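Local coordinates for protein pectate lyase (PDB 4U49) that probably cleaves polygalacturonate and methylated pectins by calcium-dependent beta-elimination, leaving unsaturated galacturonosyl ends, as a secreted lyase of plant cell-wall pectin, at residues V156-N161 / H179-N184; A200-K205 / L229-K234; A233-T238 / G264-L269; H237-G242 / T270-T275; A284-N289 / C312-G317. All blocks are in the same frame, centred on the assembly; numbering follows the deposited sequence.

Interaction 1 (V156-N161 / H179-N184)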
# COMPACT_ATOMS: atom_id res chain seq x y z
N VAL A 156 -12.32 9.07 0.31
CA VAL A 156 -11.71 10.34 -0.06
C VAL A 156 -11.62 10.42 -1.58
O VAL A 156 -11.74 11.49 -2.17
CB VAL A 156 -10.30 10.51 0.56
CG1 VAL A 156 -9.68 11.84 0.15
CG2 VAL A 156 -10.39 10.41 2.08
N ILE A 157 -11.44 9.26 -2.21
CA ILE A 157 -11.38 9.16 -3.66
C ILE A 157 -12.08 7.89 -4.13
O ILE A 157 -11.86 6.81 -3.57
CB ILE A 157 -9.93 9.15 -4.18
CG1 ILE A 157 -9.24 10.49 -3.92
CG2 ILE A 157 -9.89 8.82 -5.66
CD1 ILE A 157 -9.72 11.61 -4.82
N THR A 158 -12.93 8.02 -5.15
CA THR A 158 -13.53 6.85 -5.79
C THR A 158 -13.00 6.71 -7.21
O THR A 158 -13.01 7.67 -7.99
CB THR A 158 -15.07 6.94 -5.83
OG1 THR A 158 -15.58 6.91 -4.49
CG2 THR A 158 -15.66 5.76 -6.60
N LEU A 159 -12.52 5.52 -7.54
CA LEU A 159 -11.99 5.24 -8.87
C LEU A 159 -12.89 4.26 -9.60
O LEU A 159 -13.19 3.18 -9.11
CB LEU A 159 -10.57 4.66 -8.77
CG LEU A 159 -9.52 5.47 -8.01
CD1 LEU A 159 -8.23 4.67 -7.88
CD2 LEU A 159 -9.26 6.81 -8.69
N GLU A 160 -13.33 4.65 -10.80
CA GLU A 160 -14.07 3.75 -11.67
C GLU A 160 -13.26 3.49 -12.92
O GLU A 160 -13.23 4.33 -13.83
CB GLU A 160 -15.44 4.33 -12.01
CG GLU A 160 -16.34 4.48 -10.80
CD GLU A 160 -17.71 5.02 -11.16
OE1 GLU A 160 -17.82 5.72 -12.18
OE2 GLU A 160 -18.67 4.75 -10.41
N ASN A 161 -12.59 2.34 -12.97
CA ASN A 161 -11.69 2.00 -14.07
C ASN A 161 -10.67 3.12 -14.28
O ASN A 161 -10.44 3.56 -15.40
CB ASN A 161 -12.49 1.74 -15.35
CG ASN A 161 -11.70 0.99 -16.40
OD1 ASN A 161 -11.04 -0.01 -16.11
ND2 ASN A 161 -11.75 1.48 -17.63
N HIS A 179 -11.39 4.09 -2.95
CA HIS A 179 -12.21 2.97 -3.40
C HIS A 179 -12.04 2.71 -4.89
O HIS A 179 -12.15 3.63 -5.71
CB HIS A 179 -13.69 3.22 -3.10
CG HIS A 179 -14.06 2.99 -1.67
ND1 HIS A 179 -15.33 2.60 -1.29
CD2 HIS A 179 -13.34 3.10 -0.53
CE1 HIS A 179 -15.37 2.47 0.03
NE2 HIS A 179 -14.18 2.77 0.51
N CYS A 180 -11.76 1.46 -5.25
CA CYS A 180 -11.91 1.03 -6.63
C CYS A 180 -13.31 0.44 -6.79
O CYS A 180 -13.58 -0.68 -6.35
CB CYS A 180 -10.85 -0.00 -7.02
SG CYS A 180 -10.98 -0.58 -8.74
N LYS A 181 -14.20 1.21 -7.41
CA LYS A 181 -15.60 0.80 -7.53
C LYS A 181 -15.84 -0.16 -8.69
O LYS A 181 -16.69 -1.04 -8.60
CB LYS A 181 -16.49 2.04 -7.69
CG LYS A 181 -17.97 1.72 -7.76
CD LYS A 181 -18.82 2.97 -7.57
CE LYS A 181 -20.30 2.63 -7.68
NZ LYS A 181 -21.16 3.76 -7.26
N SER A 182 -15.08 -0.01 -9.77
CA SER A 182 -15.28 -0.86 -10.94
C SER A 182 -14.06 -0.92 -11.85
O SER A 182 -13.15 -0.10 -11.75
CB SER A 182 -16.48 -0.37 -11.75
OG SER A 182 -16.20 0.88 -12.35
N GLY A 183 -14.05 -1.91 -12.74
CA GLY A 183 -13.00 -2.07 -13.73
C GLY A 183 -11.64 -2.32 -13.11
O GLY A 183 -11.53 -2.98 -12.08
N ASN A 184 -10.60 -1.80 -13.75
CA ASN A 184 -9.25 -1.91 -13.22
C ASN A 184 -8.78 -0.57 -12.67
O ASN A 184 -8.83 0.45 -13.37
CB ASN A 184 -8.29 -2.41 -14.30
CG ASN A 184 -8.73 -3.74 -14.89
OD1 ASN A 184 -9.12 -4.66 -14.16
ND2 ASN A 184 -8.66 -3.85 -16.21
O HOH W 1 -19.46 6.21 -8.50
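Three backbone bonds, His179 N to Ile157 O (2.8 Å), Leu159 N to His179 O (2.7 Å) and Lys181 N to Leu159 O (2.8 Å), each nearly straight at the carbonyl, pair strands 157-160 and 179-182 in parallel. These are neighbouring rungs of the right-handed parallel beta-helix of this lyase family. The ladder then bends, and Asn161 N reaches Ser182 O from well above its carbonyl plane.

With CG anti to the backbone N (chi1 -163°), Asn161 OD1 takes Asn184 N in the amide plane, on a lone pair, at 3.0 Å, while ND2 turns to Asp132. An asparagine suits this bend because its short amide can replace a backbone carbonyl. Gly183, beside OD1, has a positive phi and no room for a CB.

The charged pair lies on the outer side. Glu160 and Lys181 run side by side in the same direction, OE2 resting on Lys181 CD at 3.4 Å. The charges stay 4.1 Å apart between OE2 and Lys181 NZ, beyond a salt bridge, and a water appears to join them. Their attraction is therefore probably softened by solvent, and the direct polar bonds come from the backbone and from Asn161 OD1.

Interaction 2 (A200-K205 / L229-K234)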
# COMPACT_ATOMS: atom_id res chain seq x y z
N ALA A 200 -7.46 1.30 1.39
CA ALA A 200 -8.00 1.10 0.05
C ALA A 200 -9.00 -0.04 0.04
O ALA A 200 -8.85 -1.02 0.77
CB ALA A 200 -6.88 0.85 -0.94
N THR A 201 -10.02 0.08 -0.80
CA THR A 201 -11.10 -0.90 -0.86
C THR A 201 -11.39 -1.27 -2.31
O THR A 201 -11.61 -0.40 -3.14
CB THR A 201 -12.39 -0.36 -0.21
OG1 THR A 201 -12.13 -0.05 1.17
CG2 THR A 201 -13.50 -1.38 -0.30
N ASN A 202 -11.38 -2.57 -2.60
CA ASN A 202 -11.56 -3.03 -3.98
C ASN A 202 -12.91 -3.69 -4.25
O ASN A 202 -13.24 -4.71 -3.65
CB ASN A 202 -10.43 -3.99 -4.35
CG ASN A 202 -10.47 -4.41 -5.81
OD1 ASN A 202 -11.12 -3.77 -6.63
ND2 ASN A 202 -9.78 -5.50 -6.13
N LEU A 203 -13.67 -3.10 -5.17
CA LEU A 203 -14.92 -3.69 -5.65
C LEU A 203 -14.83 -4.05 -7.13
O LEU A 203 -15.74 -4.66 -7.69
CB LEU A 203 -16.10 -2.73 -5.43
CG LEU A 203 -16.70 -2.56 -4.04
CD1 LEU A 203 -15.81 -1.72 -3.14
CD2 LEU A 203 -18.09 -1.95 -4.15
N GLY A 204 -13.73 -3.66 -7.76
CA GLY A 204 -13.57 -3.83 -9.19
C GLY A 204 -12.96 -5.16 -9.58
O GLY A 204 -12.95 -6.11 -8.80
N LYS A 205 -12.46 -5.22 -10.81
CA LYS A 205 -11.81 -6.41 -11.34
C LYS A 205 -10.41 -6.55 -10.74
O LYS A 205 -10.06 -7.59 -10.19
CB LYS A 205 -11.74 -6.34 -12.87
CG LYS A 205 -10.91 -7.43 -13.53
CD LYS A 205 -11.73 -8.68 -13.78
CE LYS A 205 -11.09 -9.53 -14.86
NZ LYS A 205 -9.65 -9.79 -14.58
N LEU A 229 -6.45 -3.18 3.75
CA LEU A 229 -7.08 -3.42 2.45
C LEU A 229 -8.42 -4.11 2.61
O LEU A 229 -8.59 -4.95 3.48
CB LEU A 229 -6.17 -4.26 1.57
CG LEU A 229 -4.82 -3.65 1.27
CD1 LEU A 229 -3.97 -4.58 0.42
CD2 LEU A 229 -4.99 -2.30 0.58
N GLN A 230 -9.39 -3.77 1.78
CA GLN A 230 -10.73 -4.25 1.99
C GLN A 230 -11.20 -4.66 0.60
O GLN A 230 -10.90 -3.98 -0.38
CB GLN A 230 -11.47 -3.11 2.70
CG GLN A 230 -12.79 -3.24 3.39
CD GLN A 230 -13.16 -4.61 3.85
OE1 GLN A 230 -12.45 -5.24 4.68
NE2 GLN A 230 -14.42 -4.96 3.55
N GLN A 231 -11.84 -5.83 0.53
CA GLN A 231 -12.12 -6.48 -0.75
C GLN A 231 -13.31 -7.43 -0.65
O GLN A 231 -13.15 -8.63 -0.42
CB GLN A 231 -10.89 -7.26 -1.25
CG GLN A 231 -11.00 -7.79 -2.68
CD GLN A 231 -9.74 -8.51 -3.15
OE1 GLN A 231 -8.63 -8.13 -2.79
NE2 GLN A 231 -9.92 -9.57 -3.95
N ASN A 232 -14.51 -6.89 -0.80
CA ASN A 232 -15.72 -7.66 -0.55
C ASN A 232 -16.24 -8.37 -1.80
O ASN A 232 -16.92 -9.39 -1.69
CB ASN A 232 -16.80 -6.74 0.02
CG ASN A 232 -16.62 -6.50 1.50
OD1 ASN A 232 -16.49 -5.36 1.95
ND2 ASN A 232 -16.59 -7.58 2.28
N ALA A 233 -15.90 -7.84 -2.97
CA ALA A 233 -16.34 -8.45 -4.22
C ALA A 233 -15.64 -9.78 -4.46
O ALA A 233 -14.49 -9.98 -4.06
CB ALA A 233 -16.08 -7.50 -5.38
N LYS A 234 -16.36 -10.69 -5.12
CA LYS A 234 -15.79 -11.95 -5.56
C LYS A 234 -15.25 -11.77 -6.98
O LYS A 234 -15.55 -10.77 -7.63
CB LYS A 234 -16.83 -13.07 -5.52
CG LYS A 234 -17.70 -13.04 -4.27
CD LYS A 234 -18.76 -14.13 -4.32
CE LYS A 234 -19.72 -14.03 -3.15
NZ LYS A 234 -20.58 -12.80 -3.19
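Thr201 and Gln230 sit side by side on adjacent rungs of a parallel beta-helix, their side chains pointing the same way from strands 200-202 and 229-230. Gln230 CB lies 3.5 Å from Thr201 OG1 and also near Ala200 O. CG, placed anti to the backbone N (chi1 -166°), passes Thr201 OG1 and CG2 at longer range. A nearly eclipsed chi2 (23°) then carries the amide off the threonine and back over its own strand, where NE2 makes no more than a weak bond to Asn232 OD1. Glutamine thus offers methylenes to the beta-branched threonine and keeps its polar end beyond it.

Two backbone bonds hold the rungs: Gln230 N to Ala200 O, bent, and Asn202 N to Gln230 O at 2.7 Å. On the other face Ala200 CB meets Leu229 CD2 at 4.0 Å, small against large, beside Met207 and Ile209 of strand 206-210.

Beyond Asn202 the chains part. Asn202 O and Ala233 N are buried here without a hydrogen-bond partner in the model. Asn202 ends its strand in an Asx turn, OD1 accepting from Gly204 N, while ND2 goes to Thr238 OG1. Farther on, the methyl CB of Ala233 abuts Leu203 O at 3.7 Å.

Interaction 3 (A233-T238 / G264-L269)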
# COMPACT_ATOMS: atom_id res chain seq x y z
N ALA A 233 -15.90 -7.84 -2.97
CA ALA A 233 -16.34 -8.45 -4.22
C ALA A 233 -15.64 -9.78 -4.46
O ALA A 233 -14.49 -9.98 -4.06
CB ALA A 233 -16.08 -7.50 -5.38
N LYS A 234 -16.36 -10.69 -5.12
CA LYS A 234 -15.79 -11.95 -5.56
C LYS A 234 -15.25 -11.77 -6.98
O LYS A 234 -15.55 -10.77 -7.63
CB LYS A 234 -16.83 -13.07 -5.52
CG LYS A 234 -17.70 -13.04 -4.27
CD LYS A 234 -18.76 -14.13 -4.32
CE LYS A 234 -19.72 -14.03 -3.15
NZ LYS A 234 -20.58 -12.80 -3.19
N ASN A 235 -14.47 -12.74 -7.45
CA ASN A 235 -13.83 -12.64 -8.76
C ASN A 235 -13.06 -11.33 -8.86
O ASN A 235 -13.08 -10.65 -9.89
CB ASN A 235 -14.86 -12.76 -9.88
CG ASN A 235 -15.78 -13.95 -9.71
OD1 ASN A 235 -16.98 -13.80 -9.46
ND2 ASN A 235 -15.22 -15.15 -9.82
N SER A 236 -12.40 -10.98 -7.76
CA SER A 236 -11.69 -9.72 -7.63
C SER A 236 -10.23 -9.98 -7.28
O SER A 236 -9.90 -11.02 -6.71
CB SER A 236 -12.34 -8.84 -6.57
OG SER A 236 -12.28 -9.47 -5.30
N HIS A 237 -9.37 -9.03 -7.62
CA HIS A 237 -7.94 -9.20 -7.41
C HIS A 237 -7.29 -7.90 -6.95
O HIS A 237 -7.38 -6.88 -7.64
CB HIS A 237 -7.28 -9.70 -8.70
CG HIS A 237 -5.88 -10.18 -8.52
ND1 HIS A 237 -5.03 -10.41 -9.59
CD2 HIS A 237 -5.18 -10.51 -7.41
CE1 HIS A 237 -3.87 -10.84 -9.14
NE2 HIS A 237 -3.93 -10.91 -7.82
N THR A 238 -6.65 -7.94 -5.79
CA THR A 238 -5.85 -6.80 -5.34
C THR A 238 -4.37 -7.14 -5.47
O THR A 238 -3.92 -8.19 -5.00
CB THR A 238 -6.17 -6.41 -3.89
OG1 THR A 238 -7.51 -5.92 -3.80
CG2 THR A 238 -5.21 -5.33 -3.40
N GLY A 264 -18.54 -15.76 -0.27
CA GLY A 264 -18.07 -16.64 -1.32
C GLY A 264 -16.78 -16.12 -1.90
O GLY A 264 -16.22 -15.14 -1.41
N GLY A 265 -16.29 -16.77 -2.94
CA GLY A 265 -15.04 -16.38 -3.57
C GLY A 265 -15.02 -16.71 -5.05
O GLY A 265 -16.06 -16.95 -5.64
N PRO A 266 -13.82 -16.71 -5.65
CA PRO A 266 -12.55 -16.43 -4.97
C PRO A 266 -12.28 -14.93 -4.81
O PRO A 266 -12.67 -14.13 -5.66
CB PRO A 266 -11.51 -17.06 -5.90
CG PRO A 266 -12.12 -16.94 -7.25
CD PRO A 266 -13.61 -17.10 -7.06
N ARG A 267 -11.63 -14.57 -3.70
CA ARG A 267 -11.10 -13.23 -3.52
C ARG A 267 -9.58 -13.36 -3.50
O ARG A 267 -9.03 -14.07 -2.66
CB ARG A 267 -11.61 -12.60 -2.22
CG ARG A 267 -13.12 -12.49 -2.12
CD ARG A 267 -13.50 -11.69 -0.89
NE ARG A 267 -14.95 -11.58 -0.73
CZ ARG A 267 -15.65 -12.28 0.15
NH1 ARG A 267 -15.04 -13.13 0.96
NH2 ARG A 267 -16.97 -12.11 0.23
N ASN A 268 -8.91 -12.69 -4.43
CA ASN A 268 -7.48 -12.92 -4.62
C ASN A 268 -6.61 -11.74 -4.23
O ASN A 268 -6.97 -10.58 -4.43
CB ASN A 268 -7.21 -13.30 -6.07
CG ASN A 268 -7.90 -14.58 -6.47
OD1 ASN A 268 -7.98 -15.53 -5.69
ND2 ASN A 268 -8.42 -14.62 -7.70
N LEU A 269 -5.45 -12.06 -3.66
CA LEU A 269 -4.44 -11.07 -3.30
C LEU A 269 -3.09 -11.47 -3.87
O LEU A 269 -2.68 -12.62 -3.74
CB LEU A 269 -4.34 -10.93 -1.78
CG LEU A 269 -3.20 -10.03 -1.27
CD1 LEU A 269 -3.54 -8.56 -1.47
CD2 LEU A 269 -2.86 -10.32 0.19
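Strands 236-238 and 267-269 run parallel, 19° apart and 4.8 Å between axes, with Asn268 N bonded to Ser236 O and Thr238 N to Asn268 O, both at 3.0 Å. Before them, Asn235 N gives a more bent bond to Pro266 O.

The His237 ring stands nearly perpendicular to the Asn268 amide, the planes 86° apart. Its CD2 comes within 3.7 Å of Asn268 CB, and Asn268 O lies in the ring plane at the edge. The ring is swung toward the neighbouring strand, edge first, because CG is anti to the backbone N (chi1 -167°). These strands are successive rungs of the parallel beta-helix, and Asn268 bonds onward to the next coil, its OD1 accepting from Val293 N.

On the opposite face, inside the coil, Thr238 CG2 packs obliquely against Leu269 CD1 at 4.1 Å. Arg267 is also buried there, its chain extended to NE: CG touches Ala233 O at 3.5 Å, and Gly264 O lies 3.2 Å above the guanidinium plane, over its centre. Asn232 O, Ser256 and Asn263 accept from its nitrogens. The methylenes of Lys234 run along Gly264 and Gly265, CE reaching Gly264 N at 3.6 Å, where a CB on Gly264 would clash.

Interaction 4 (H237-G242 / T270-T275)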
# COMPACT_ATOMS: atom_id res chain seq x y z
N HIS A 237 -9.37 -9.03 -7.62
CA HIS A 237 -7.94 -9.20 -7.41
C HIS A 237 -7.29 -7.90 -6.95
O HIS A 237 -7.38 -6.88 -7.64
CB HIS A 237 -7.28 -9.70 -8.70
CG HIS A 237 -5.88 -10.18 -8.52
ND1 HIS A 237 -5.03 -10.41 -9.59
CD2 HIS A 237 -5.18 -10.51 -7.41
CE1 HIS A 237 -3.87 -10.84 -9.14
NE2 HIS A 237 -3.93 -10.91 -7.82
N THR A 238 -6.65 -7.94 -5.79
CA THR A 238 -5.85 -6.80 -5.34
C THR A 238 -4.37 -7.14 -5.47
O THR A 238 -3.92 -8.19 -5.00
CB THR A 238 -6.17 -6.41 -3.89
OG1 THR A 238 -7.51 -5.92 -3.80
CG2 THR A 238 -5.21 -5.33 -3.40
N ILE A 239 -3.63 -6.25 -6.12
CA ILE A 239 -2.20 -6.41 -6.33
C ILE A 239 -1.43 -5.33 -5.58
O ILE A 239 -1.75 -4.14 -5.68
CB ILE A 239 -1.84 -6.35 -7.83
CG1 ILE A 239 -2.59 -7.42 -8.62
CG2 ILE A 239 -0.33 -6.50 -8.03
CD1 ILE A 239 -2.31 -7.40 -10.11
N VAL A 240 -0.42 -5.75 -4.83
CA VAL A 240 0.44 -4.83 -4.09
C VAL A 240 1.87 -4.93 -4.61
O VAL A 240 2.50 -5.98 -4.50
CB VAL A 240 0.42 -5.13 -2.58
CG1 VAL A 240 1.40 -4.23 -1.84
CG2 VAL A 240 -0.99 -4.97 -2.01
N GLN A 241 2.39 -3.84 -5.17
CA GLN A 241 3.73 -3.86 -5.77
C GLN A 241 4.49 -2.56 -5.51
O GLN A 241 4.01 -1.67 -4.82
CB GLN A 241 3.63 -4.13 -7.28
CG GLN A 241 2.97 -3.02 -8.09
CD GLN A 241 2.60 -3.45 -9.50
OE1 GLN A 241 1.88 -4.44 -9.68
NE2 GLN A 241 3.08 -2.72 -10.50
N GLY A 242 5.70 -2.46 -6.07
CA GLY A 242 6.52 -1.27 -5.91
C GLY A 242 6.98 -1.03 -4.48
O GLY A 242 7.29 0.10 -4.11
N THR A 270 -2.40 -10.53 -4.50
CA THR A 270 -1.03 -10.78 -4.90
C THR A 270 -0.12 -9.69 -4.36
O THR A 270 -0.27 -8.51 -4.68
CB THR A 270 -0.88 -10.86 -6.43
OG1 THR A 270 -1.69 -11.92 -6.93
CG2 THR A 270 0.58 -11.12 -6.79
N ILE A 271 0.82 -10.09 -3.51
CA ILE A 271 1.83 -9.16 -3.03
C ILE A 271 3.09 -9.39 -3.85
O ILE A 271 3.81 -10.36 -3.64
CB ILE A 271 2.15 -9.35 -1.54
CG1 ILE A 271 0.91 -9.14 -0.68
CG2 ILE A 271 3.26 -8.39 -1.11
CD1 ILE A 271 1.16 -9.36 0.80
N ILE A 272 3.34 -8.50 -4.81
CA ILE A 272 4.55 -8.60 -5.62
C ILE A 272 5.75 -8.14 -4.79
O ILE A 272 6.79 -8.79 -4.78
CB ILE A 272 4.43 -7.77 -6.91
CG1 ILE A 272 3.23 -8.25 -7.74
CG2 ILE A 272 5.72 -7.86 -7.72
CD1 ILE A 272 3.12 -7.62 -9.11
N SER A 273 5.57 -7.03 -4.08
CA SER A 273 6.59 -6.55 -3.15
C SER A 273 5.98 -5.57 -2.16
O SER A 273 5.24 -4.66 -2.54
CB SER A 273 7.76 -5.90 -3.89
OG SER A 273 7.31 -4.81 -4.67
N ALA A 274 6.30 -5.75 -0.88
CA ALA A 274 5.81 -4.88 0.18
C ALA A 274 6.73 -4.93 1.38
O ALA A 274 7.45 -5.91 1.58
CB ALA A 274 4.39 -5.26 0.58
N THR A 275 6.71 -3.87 2.18
CA THR A 275 7.51 -3.80 3.40
C THR A 275 6.64 -3.39 4.58
O THR A 275 5.86 -2.45 4.48
CB THR A 275 8.66 -2.79 3.26
OG1 THR A 275 9.62 -3.29 2.32
CG2 THR A 275 9.35 -2.57 4.60
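A short side-chain bond, His237 NE2 to Thr270 OG1 at 2.6 Å, links neighbouring rungs of the parallel beta-helix. OG1 lies at the ring edge, in the ring plane, so it addresses the nitrogen directly; either partner could be the donor. A threonine fits here: its beta-branched side chain suits a strand, and OG1 is held toward the histidine.

The backbone forms the ladder around this pair: Thr270 N to Thr238 O and Val240 N to Thr270 O, both 2.8 Å and close to straight. Val240 O then takes two donors, Ile272 N at 2.7 Å and Ser273 N at 3.3 Å, as strand 270-271 turns aside before 274-275.

Apolar side chains pack round the pair. Ile239 CG1 lies over one face of the His237 ring, 3.7 Å above its plane and offset toward the rim. On the same side Ile239 CG2 touches Ile272 CD1, and Gln241 runs alongside that isoleucine. Facing the coil interior, Val240 packs on Ile271 and, by CG1, on Ala274, with Leu229 beside it.

At the turn, Ser273 OG sits between its own backbone N and carbonyl carbon (chi1 59°). It is hydrogen-bonded to Asn243 N, whereas Gly242 N, 3.2 Å from Ser273 OG, has too poor an angle to bond.

Interaction 5 (A284-N289 / C312-G317)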
# COMPACT_ATOMS: atom_id res chain seq x y z
N ALA A 284 -2.13 -11.89 5.48
CA ALA A 284 -3.24 -12.27 4.62
C ALA A 284 -4.04 -13.45 5.16
O ALA A 284 -3.48 -14.45 5.60
CB ALA A 284 -2.73 -12.60 3.22
N GLY A 285 -5.37 -13.32 5.13
CA GLY A 285 -6.25 -14.41 5.51
C GLY A 285 -7.14 -14.80 4.35
O GLY A 285 -7.81 -13.95 3.76
N VAL A 286 -7.15 -16.09 4.02
CA VAL A 286 -7.91 -16.58 2.87
C VAL A 286 -8.90 -17.67 3.26
O VAL A 286 -8.65 -18.47 4.15
CB VAL A 286 -6.96 -17.13 1.78
CG1 VAL A 286 -6.14 -16.00 1.16
CG2 VAL A 286 -6.05 -18.21 2.35
N ASN A 287 -10.04 -17.69 2.58
CA ASN A 287 -11.02 -18.76 2.74
C ASN A 287 -10.67 -19.95 1.86
O ASN A 287 -10.80 -19.88 0.64
CB ASN A 287 -12.43 -18.28 2.43
CG ASN A 287 -12.92 -17.25 3.43
OD1 ASN A 287 -12.73 -17.41 4.63
ND2 ASN A 287 -13.56 -16.20 2.93
N ARG A 288 -10.24 -21.04 2.49
CA ARG A 288 -9.80 -22.23 1.77
C ARG A 288 -10.87 -22.79 0.85
O ARG A 288 -10.59 -23.19 -0.28
CB ARG A 288 -9.37 -23.31 2.77
CG ARG A 288 -8.98 -24.64 2.13
CD ARG A 288 -8.83 -25.74 3.18
NE ARG A 288 -7.69 -25.51 4.06
CZ ARG A 288 -7.44 -26.21 5.16
NH1 ARG A 288 -8.26 -27.19 5.52
NH2 ARG A 288 -6.37 -25.94 5.90
N ASN A 289 -12.11 -22.81 1.33
CA ASN A 289 -13.20 -23.44 0.59
C ASN A 289 -13.76 -22.59 -0.55
O ASN A 289 -14.40 -23.11 -1.46
CB ASN A 289 -14.34 -23.81 1.55
CG ASN A 289 -14.83 -22.63 2.37
OD1 ASN A 289 -14.04 -21.84 2.89
ND2 ASN A 289 -16.15 -22.51 2.50
N CYS A 312 0.37 -16.06 5.67
CA CYS A 312 -0.86 -16.50 5.03
C CYS A 312 -1.59 -17.49 5.93
O CYS A 312 -1.06 -18.55 6.25
CB CYS A 312 -0.58 -17.13 3.66
SG CYS A 312 -2.06 -17.53 2.71
N GLU A 313 -2.79 -17.12 6.34
CA GLU A 313 -3.61 -17.97 7.19
C GLU A 313 -4.85 -18.44 6.44
O GLU A 313 -5.51 -17.65 5.77
CB GLU A 313 -4.00 -17.24 8.47
CG GLU A 313 -2.84 -17.00 9.43
CD GLU A 313 -3.26 -16.23 10.66
OE1 GLU A 313 -3.74 -15.08 10.51
OE2 GLU A 313 -3.13 -16.77 11.78
N GLU A 314 -5.16 -19.72 6.57
CA GLU A 314 -6.31 -20.30 5.90
C GLU A 314 -7.48 -20.41 6.87
O GLU A 314 -7.30 -20.77 8.03
CB GLU A 314 -5.96 -21.66 5.31
CG GLU A 314 -4.94 -21.58 4.18
CD GLU A 314 -4.60 -22.93 3.58
OE1 GLU A 314 -3.80 -22.96 2.62
OE2 GLU A 314 -5.14 -23.96 4.04
N PHE A 315 -8.67 -20.09 6.37
CA PHE A 315 -9.90 -20.12 7.17
C PHE A 315 -10.97 -20.93 6.45
O PHE A 315 -10.87 -21.20 5.25
CB PHE A 315 -10.43 -18.71 7.43
CG PHE A 315 -9.52 -17.85 8.25
CD1 PHE A 315 -9.76 -17.65 9.60
CD2 PHE A 315 -8.43 -17.22 7.67
CE1 PHE A 315 -8.93 -16.84 10.36
CE2 PHE A 315 -7.59 -16.42 8.42
CZ PHE A 315 -7.84 -16.23 9.77
N ASN A 316 -12.00 -21.32 7.19
CA ASN A 316 -13.21 -21.85 6.58
C ASN A 316 -14.24 -20.73 6.47
O ASN A 316 -14.69 -20.19 7.48
CB ASN A 316 -13.78 -23.02 7.38
CG ASN A 316 -15.00 -23.64 6.73
OD1 ASN A 316 -16.09 -23.68 7.31
ND2 ASN A 316 -14.83 -24.12 5.50
N GLY A 317 -14.59 -20.36 5.24
CA GLY A 317 -15.53 -19.27 5.02
C GLY A 317 -16.96 -19.75 5.14
O GLY A 317 -17.31 -20.82 4.63
O HOH W 2 -2.87 -13.86 8.22
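Arg288 grips Glu314 side-on, NE and NH2 both bonding OE2, each at 3.0 Å. OE2 lies in the guanidinium plane, but the two flat groups stand 83° apart, so NE comes from above the carboxylate plane. A bend at chi3 (-68°) turns the guanidinium to it. Glu314 OE1 bonds Thr334, which leaves the buried carboxylate held at both oxygens, a setting that probably favours its charged form.

Backbone bonds run the whole length of the parallel register from Ala284 and Cys312 onward, between strands 284-287 and 312-315, whose axes approach to 4.6 Å: Glu313 N to Ala284 O, Val286 N to Glu313 O and Arg288 N to Phe315 O. The shortest joins Phe315 N to Val286 O at 2.7 Å.

Amide bonding closes the far end. Asn289 OD1 accepts from Gly317 N (2.8 Å) and its ND2 gives to Gly317 O (3.0 Å), one side chain clasping both polar groups of a residue whose missing CB avoids Asn287.

Among apolar contacts, Phe315 CE2 lies 3.8 Å from Gly285 CA; glycine at 285 leaves room for the ring. Val286 CG2 meets Cys312 SG at 4.1 Å and Glu314 CG.

These are neighbouring rungs toward the C-terminal end of the parallel beta-helix. Strand 252-255 flanks 284-287, and strand 327-330 pairs antiparallel with 312-315, while the Cys312-Cys337 disulfide ties the latter to strand 337-338.

How the interactions relate
The five contacts lie along one parallel beta-helix, interactions 3 and 4 on the same pair of strands, sharing His237 and Thr238. Interactions 1 and 2 continue a single sheet, centres about 10 Å apart: Cys180 O lies 2.7 Å from Leu203 N, a probable hydrogen bond. Interactions 2 and 3 share Ala233 and Lys234, and Gln231 reaches across them, OE1 2.7 Å from Thr238 OG1. Interaction 5 lies on other strands than interactions 3 and 4 and touches interaction 3 where Leu269 CD2 packs on Ala284 CB at 3.8 Å. Ile195, a calcium ligand though no calcium is bound here, has its side chain about 8 Å from that of Leu229 in interaction 2 and about 11 Å from that of His179 in interaction 1.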